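Local coordinates for periplasmic beta-glucosidase (Pseudomonas aeruginosa, PDB 6R5T), which probably hydrolyses terminal, non-reducing beta-D-glucosyl residues with release of beta-D-glucose, as a periplasmic glycoside hydrolase of family 3, at residues Val574-Pro586 with Ala664-Phe676. The protein carries 1 engineered substitution. Residues are numbered along the deposited sequence; the frame is centred on the assembly and turned at random. Where two conformers were deposited one is given.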
loop_
_atom_site.group_PDB
_atom_site.type_symbol
_atom_site.label_atom_id
_atom_site.label_comp_id
_atom_site.label_asym_id
_atom_site.label_seq_id
_atom_site.Cartn_x
_atom_site.Cartn_y
_atom_site.Cartn_z
ATOM N N VAL A 574 -0.491 7.667 -0.956
ATOM C CA VAL A 574 -0.558 6.816 0.263
ATOM C C VAL A 574 0.362 5.636 0.050
ATOM O O VAL A 574 0.377 5.027 -1.026
ATOM C CB VAL A 574 -2.008 6.439 0.564
ATOM C CG1 VAL A 574 -2.138 5.258 1.500
ATOM C CG2 VAL A 574 -2.768 7.650 1.064
ATOM N N PRO A 575 1.150 5.246 1.068
ATOM C CA PRO A 575 1.253 5.916 2.361
ATOM C C PRO A 575 2.333 6.979 2.397
ATOM O O PRO A 575 3.347 6.880 1.759
ATOM C CB PRO A 575 1.674 4.768 3.270
ATOM C CG PRO A 575 2.607 3.961 2.382
ATOM C CD PRO A 575 1.957 4.016 1.029
ATOM N N VAL A 576 2.083 7.998 3.204
ATOM C CA VAL A 576 3.143 8.967 3.551
ATOM C C VAL A 576 3.180 9.005 5.070
ATOM O O VAL A 576 2.160 9.093 5.730
ATOM C CB VAL A 576 2.949 10.379 2.983
ATOM C CG1 VAL A 576 3.216 10.404 1.490
ATOM C CG2 VAL A 576 1.580 10.909 3.339
ATOM N N TYR A 577 4.381 8.926 5.564
ATOM C CA TYR A 577 4.603 9.009 7.014
ATOM C C TYR A 577 6.026 9.470 7.225
ATOM O O TYR A 577 6.887 9.215 6.376
ATOM C CB TYR A 577 4.321 7.642 7.668
ATOM C CG TYR A 577 5.019 6.453 7.063
ATOM C CD1 TYR A 577 4.494 5.792 5.961
ATOM C CD2 TYR A 577 6.204 5.962 7.589
ATOM C CE1 TYR A 577 5.090 4.660 5.435
ATOM C CE2 TYR A 577 6.810 4.825 7.087
ATOM C CZ TYR A 577 6.269 4.173 5.984
ATOM O OH TYR A 577 6.858 3.030 5.502
ATOM N N TYR A 578 6.321 10.066 8.370
ATOM C CA TYR A 578 7.577 10.825 8.545
ATOM C C TYR A 578 8.790 9.890 8.785
ATOM O O TYR A 578 9.890 10.240 8.369
ATOM C CB TYR A 578 7.458 11.861 9.674
ATOM C CG TYR A 578 7.720 11.239 11.011
ATOM C CD1 TYR A 578 6.758 10.522 11.703
ATOM C CD2 TYR A 578 9.002 11.290 11.552
ATOM C CE1 TYR A 578 7.036 9.887 12.892
ATOM C CE2 TYR A 578 9.289 10.652 12.739
ATOM C CZ TYR A 578 8.325 9.936 13.401
ATOM O OH TYR A 578 8.638 9.214 14.507
ATOM N N ASN A 579 8.578 8.727 9.367
ATOM C CA ASN A 579 9.682 7.806 9.753
ATOM C C ASN A 579 9.843 6.745 8.684
ATOM O O ASN A 579 9.804 5.513 8.966
ATOM C CB ASN A 579 9.474 7.254 11.159
ATOM C CG ASN A 579 8.134 6.585 11.370
ATOM O OD1 ASN A 579 7.141 6.896 10.711
ATOM N ND2 ASN A 579 8.066 5.674 12.352
ATOM N N HIS A 580 9.990 7.217 7.464
ATOM C CA HIS A 580 10.243 6.347 6.297
ATOM C C HIS A 580 11.732 6.116 6.123
ATOM O O HIS A 580 12.575 6.807 6.703
ATOM C CB HIS A 580 9.596 6.984 5.061
ATOM C CG HIS A 580 10.096 8.350 4.723
ATOM N ND1 HIS A 580 11.319 8.577 4.107
ATOM C CD2 HIS A 580 9.610 9.584 5.028
ATOM C CE1 HIS A 580 11.488 9.889 3.970
ATOM N NE2 HIS A 580 10.526 10.504 4.547
ATOM N N LEU A 581 12.045 5.169 5.259
ATOM C CA LEU A 581 13.467 4.864 4.937
ATOM C C LEU A 581 13.963 5.791 3.821
ATOM O O LEU A 581 13.153 6.380 3.032
ATOM C CB LEU A 581 13.617 3.398 4.545
ATOM C CG LEU A 581 13.117 2.363 5.547
ATOM C CD1 LEU A 581 13.503 0.966 5.113
ATOM C CD2 LEU A 581 13.590 2.641 6.959
ATOM N N ASN A 582 15.278 5.951 3.725
ATOM C CA ASN A 582 15.846 6.949 2.810
ATOM C C ASN A 582 15.724 6.487 1.348
ATOM O O ASN A 582 15.620 7.315 0.490
ATOM C CB ASN A 582 17.294 7.265 3.224
ATOM C CG ASN A 582 17.765 8.599 2.713
ATOM O OD1 ASN A 582 16.985 9.562 2.699
ATOM N ND2 ASN A 582 19.030 8.643 2.288
ATOM N N THR A 583 15.822 5.208 1.113
ATOM C CA THR A 583 16.073 4.558 -0.194
ATOM C C THR A 583 17.510 4.887 -0.653
ATOM O O THR A 583 18.220 5.639 0.015
ATOM C CB THR A 583 15.058 4.941 -1.300
ATOM O OG1 THR A 583 15.451 6.174 -1.907
ATOM C CG2 THR A 583 13.649 5.020 -0.768
ATOM N N GLY A 584 17.907 4.253 -1.758
ATOM C CA GLY A 584 19.198 4.523 -2.412
ATOM C C GLY A 584 19.182 5.794 -3.208
ATOM O O GLY A 584 20.240 6.277 -3.577
ATOM N N ARG A 585 18.000 6.341 -3.488
ATOM C CA ARG A 585 17.804 7.491 -4.409
ATOM C C ARG A 585 16.739 8.380 -3.800
ATOM O O ARG A 585 15.656 8.562 -4.352
ATOM C CB ARG A 585 17.415 7.013 -5.816
ATOM C CG ARG A 585 18.537 6.237 -6.486
ATOM C CD ARG A 585 18.129 5.732 -7.855
ATOM N NE ARG A 585 19.232 4.983 -8.417
ATOM C CZ ARG A 585 19.347 4.608 -9.688
ATOM N NH1 ARG A 585 18.419 4.953 -10.567
ATOM N NH2 ARG A 585 20.379 3.881 -10.069
ATOM N N PRO A 586 17.030 8.975 -2.642
ATOM C CA PRO A 586 16.058 9.814 -1.961
ATOM C C PRO A 586 15.678 11.030 -2.801
ATOM O O PRO A 586 16.514 11.530 -3.551
ATOM C CB PRO A 586 16.797 10.230 -0.677
ATOM C CG PRO A 586 18.206 10.086 -0.986
ATOM C CD PRO A 586 18.311 8.886 -1.914
ATOM N N ALA A 664 23.630 1.269 9.873
ATOM C CA ALA A 664 23.093 0.162 10.672
ATOM C C ALA A 664 23.016 -1.102 9.831
ATOM O O ALA A 664 23.133 -1.022 8.607
ATOM C CB ALA A 664 21.752 0.513 11.271
ATOM N N SER A 665 22.790 -2.219 10.486
ATOM C CA SER A 665 22.695 -3.545 9.818
ATOM C C SER A 665 21.358 -3.706 9.085
ATOM O O SER A 665 21.228 -4.695 8.346
ATOM C CB SER A 665 22.922 -4.676 10.800
ATOM O OG SER A 665 21.957 -4.661 11.837
ATOM N N LEU A 666 20.391 -2.842 9.374
ATOM C CA LEU A 666 19.156 -2.647 8.570
ATOM C C LEU A 666 19.158 -1.163 8.161
ATOM O O LEU A 666 19.616 -0.321 8.935
ATOM C CB LEU A 666 17.870 -2.864 9.399
ATOM C CG LEU A 666 17.382 -4.255 9.741
ATOM C CD1 LEU A 666 15.947 -4.212 10.179
ATOM C CD2 LEU A 666 17.496 -5.203 8.577
ATOM N N SER A 667 18.469 -0.822 7.066
ATOM C CA SER A 667 18.190 0.582 6.705
ATOM C C SER A 667 17.200 1.159 7.727
ATOM O O SER A 667 16.106 0.591 7.881
ATOM C CB SER A 667 17.599 0.622 5.317
ATOM O OG SER A 667 17.479 1.970 4.893
ATOM N N ARG A 668 17.608 2.165 8.487
ATOM C CA ARG A 668 16.764 2.724 9.569
ATOM C C ARG A 668 16.139 4.027 9.083
ATOM O O ARG A 668 16.619 4.702 8.178
ATOM C CB ARG A 668 17.573 2.841 10.859
ATOM C CG ARG A 668 17.989 1.448 11.346
ATOM C CD ARG A 668 18.318 1.334 12.791
ATOM N NE ARG A 668 17.224 1.810 13.621
ATOM C CZ ARG A 668 17.358 2.310 14.832
ATOM N NH1 ARG A 668 18.541 2.445 15.440
ATOM N NH2 ARG A 668 16.268 2.670 15.495
ATOM N N PRO A 669 15.029 4.416 9.707
ATOM C CA PRO A 669 14.308 5.599 9.274
ATOM C C PRO A 669 15.135 6.871 9.293
ATOM O O PRO A 669 16.089 7.051 10.044
ATOM C CB PRO A 669 13.121 5.695 10.210
ATOM C CG PRO A 669 12.943 4.300 10.723
ATOM C CD PRO A 669 14.335 3.708 10.802
ATOM N N VAL A 670 14.735 7.798 8.452
ATOM C CA VAL A 670 15.439 9.104 8.357
ATOM C C VAL A 670 15.308 9.880 9.685
ATOM O O VAL A 670 16.264 10.607 10.029
ATOM C CB VAL A 670 14.937 9.923 7.170
ATOM C CG1 VAL A 670 15.246 9.201 5.869
ATOM C CG2 VAL A 670 13.457 10.243 7.307
ATOM N N LYS A 671 14.217 9.655 10.418
ATOM C CA LYS A 671 13.996 10.218 11.761
ATOM C C LYS A 671 13.059 9.297 12.511
ATOM O O LYS A 671 12.136 8.729 11.872
ATOM C CB LYS A 671 13.168 11.522 11.699
ATOM C CG LYS A 671 13.951 12.674 11.181
ATOM C CD LYS A 671 13.271 13.957 11.406
ATOM C CE LYS A 671 14.196 15.091 11.064
ATOM N NZ LYS A 671 14.682 15.010 9.671
ATOM N N GLU A 672 13.195 9.236 13.830
ATOM C CA GLU A 672 12.254 8.492 14.669
ATOM C C GLU A 672 12.007 9.333 15.932
ATOM O O GLU A 672 12.992 9.735 16.560
ATOM C CB GLU A 672 12.793 7.127 15.074
ATOM C CG GLU A 672 12.941 6.151 13.919
ATOM C CD GLU A 672 13.229 4.715 14.351
ATOM O OE1 GLU A 672 14.379 4.501 14.795
ATOM O OE2 GLU A 672 12.332 3.806 14.240
ATOM N N LEU A 673 10.768 9.647 16.270
ATOM C CA LEU A 673 10.495 10.422 17.503
ATOM C C LEU A 673 11.045 9.664 18.724
ATOM O O LEU A 673 10.726 8.464 18.877
ATOM C CB LEU A 673 9.012 10.647 17.655
ATOM C CG LEU A 673 8.601 11.574 18.786
ATOM C CD1 LEU A 673 8.958 13.013 18.478
ATOM C CD2 LEU A 673 7.110 11.461 18.986
ATOM N N ARG A 674 11.760 10.377 19.581
ATOM C CA ARG A 674 12.294 9.773 20.815
ATOM C C ARG A 674 12.080 10.702 22.007
ATOM O O ARG A 674 12.485 10.332 23.091
ATOM C CB ARG A 674 13.764 9.370 20.695
ATOM C CG ARG A 674 14.003 8.144 19.843
ATOM C CD ARG A 674 13.391 6.944 20.487
ATOM N NE ARG A 674 13.679 5.727 19.763
ATOM C CZ ARG A 674 12.882 5.137 18.921
ATOM N NH1 ARG A 674 11.728 5.694 18.587
ATOM N NH2 ARG A 674 13.243 3.950 18.437
ATOM N N GLY A 675 11.395 11.823 21.867
ATOM C CA GLY A 675 11.006 12.600 23.033
ATOM C C GLY A 675 10.237 13.818 22.613
ATOM O O GLY A 675 10.277 14.182 21.416
ATOM N N PHE A 676 9.528 14.405 23.547
ATOM C CA PHE A 676 8.846 15.668 23.259
ATOM C C PHE A 676 8.525 16.377 24.566
ATOM O O PHE A 676 8.533 15.735 25.638
ATOM C CB PHE A 676 7.577 15.456 22.439
ATOM C CG PHE A 676 6.536 14.583 23.069
ATOM C CD1 PHE A 676 5.585 15.128 23.910
ATOM C CD2 PHE A 676 6.547 13.216 22.823
ATOM C CE1 PHE A 676 4.601 14.306 24.442
ATOM C CE2 PHE A 676 5.597 12.387 23.406
ATOM C CZ PHE A 676 4.635 12.956 24.216
HETATM O O HOH W 1 9.908 5.296 14.770
HETATM O O HOH W 2 17.006 4.670 5.537
HETATM O O HOH W 3 16.422 2.601 2.413
#
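Leu673 N donates to the phenol oxygen of Tyr578, N to OH 2.8 Å and nearly straight at 167°, arriving at the ring's edge and close to its plane. Asp145 of the same chain also bonds that hydroxyl, so two partners fix the end of the ring. With CG of Tyr578 lodged between its backbone N and carbonyl carbon (chi1 84°), the ring runs across Lys671 and Leu673 at about a right angle, and Phe610 stacks on it. The second direct bond joins backbones: Val670 N to His580 O, 3.0 Å.

Three waters carry the polar link further. One accepts a hydrogen bond from Asn579 ND2 and donates to Glu672 OE2; OE1 of Glu672 forms a salt bridge with Arg668 NH2 (2.7 Å), and Arg668 NH1 makes another with Asp661, a magnesium ligand. Of the other two waters, one accepts from Asn582 N and donates to Ser667 OG and Arg668 O; the other accepts from Thr583 N and donates to Ser667 OG. That hydroxyl is also hydrogen-bonded to the backbone O of His265 of the second subunit.

Around this framework Val670, Tyr578 and Leu581 bury most surface. Val670 CG2 sits over one face of the His580 imidazole, 4.1 Å from its centroid, a CH-pi contact; ND1, in turn, bonds Leu581 O, which holds the ring's rotation. CG1 of the same valine meets Asn582 OD1 at 3.6 Å, though this amide's stronger polar partner is Lys264 of the second subunit. Leu581 lays CD2 against Ser667 O and the ring CD of Pro669. Lys671 O, buried without a hydrogen-bond partner, receives a CA-H...O contact from Asn579 CA at 3.4 Å.

Two direct bonds, supplemented by three bridging waters, thus tie the C-terminal domain's loop to the fibronectin type III-like domain, within the subunit interface.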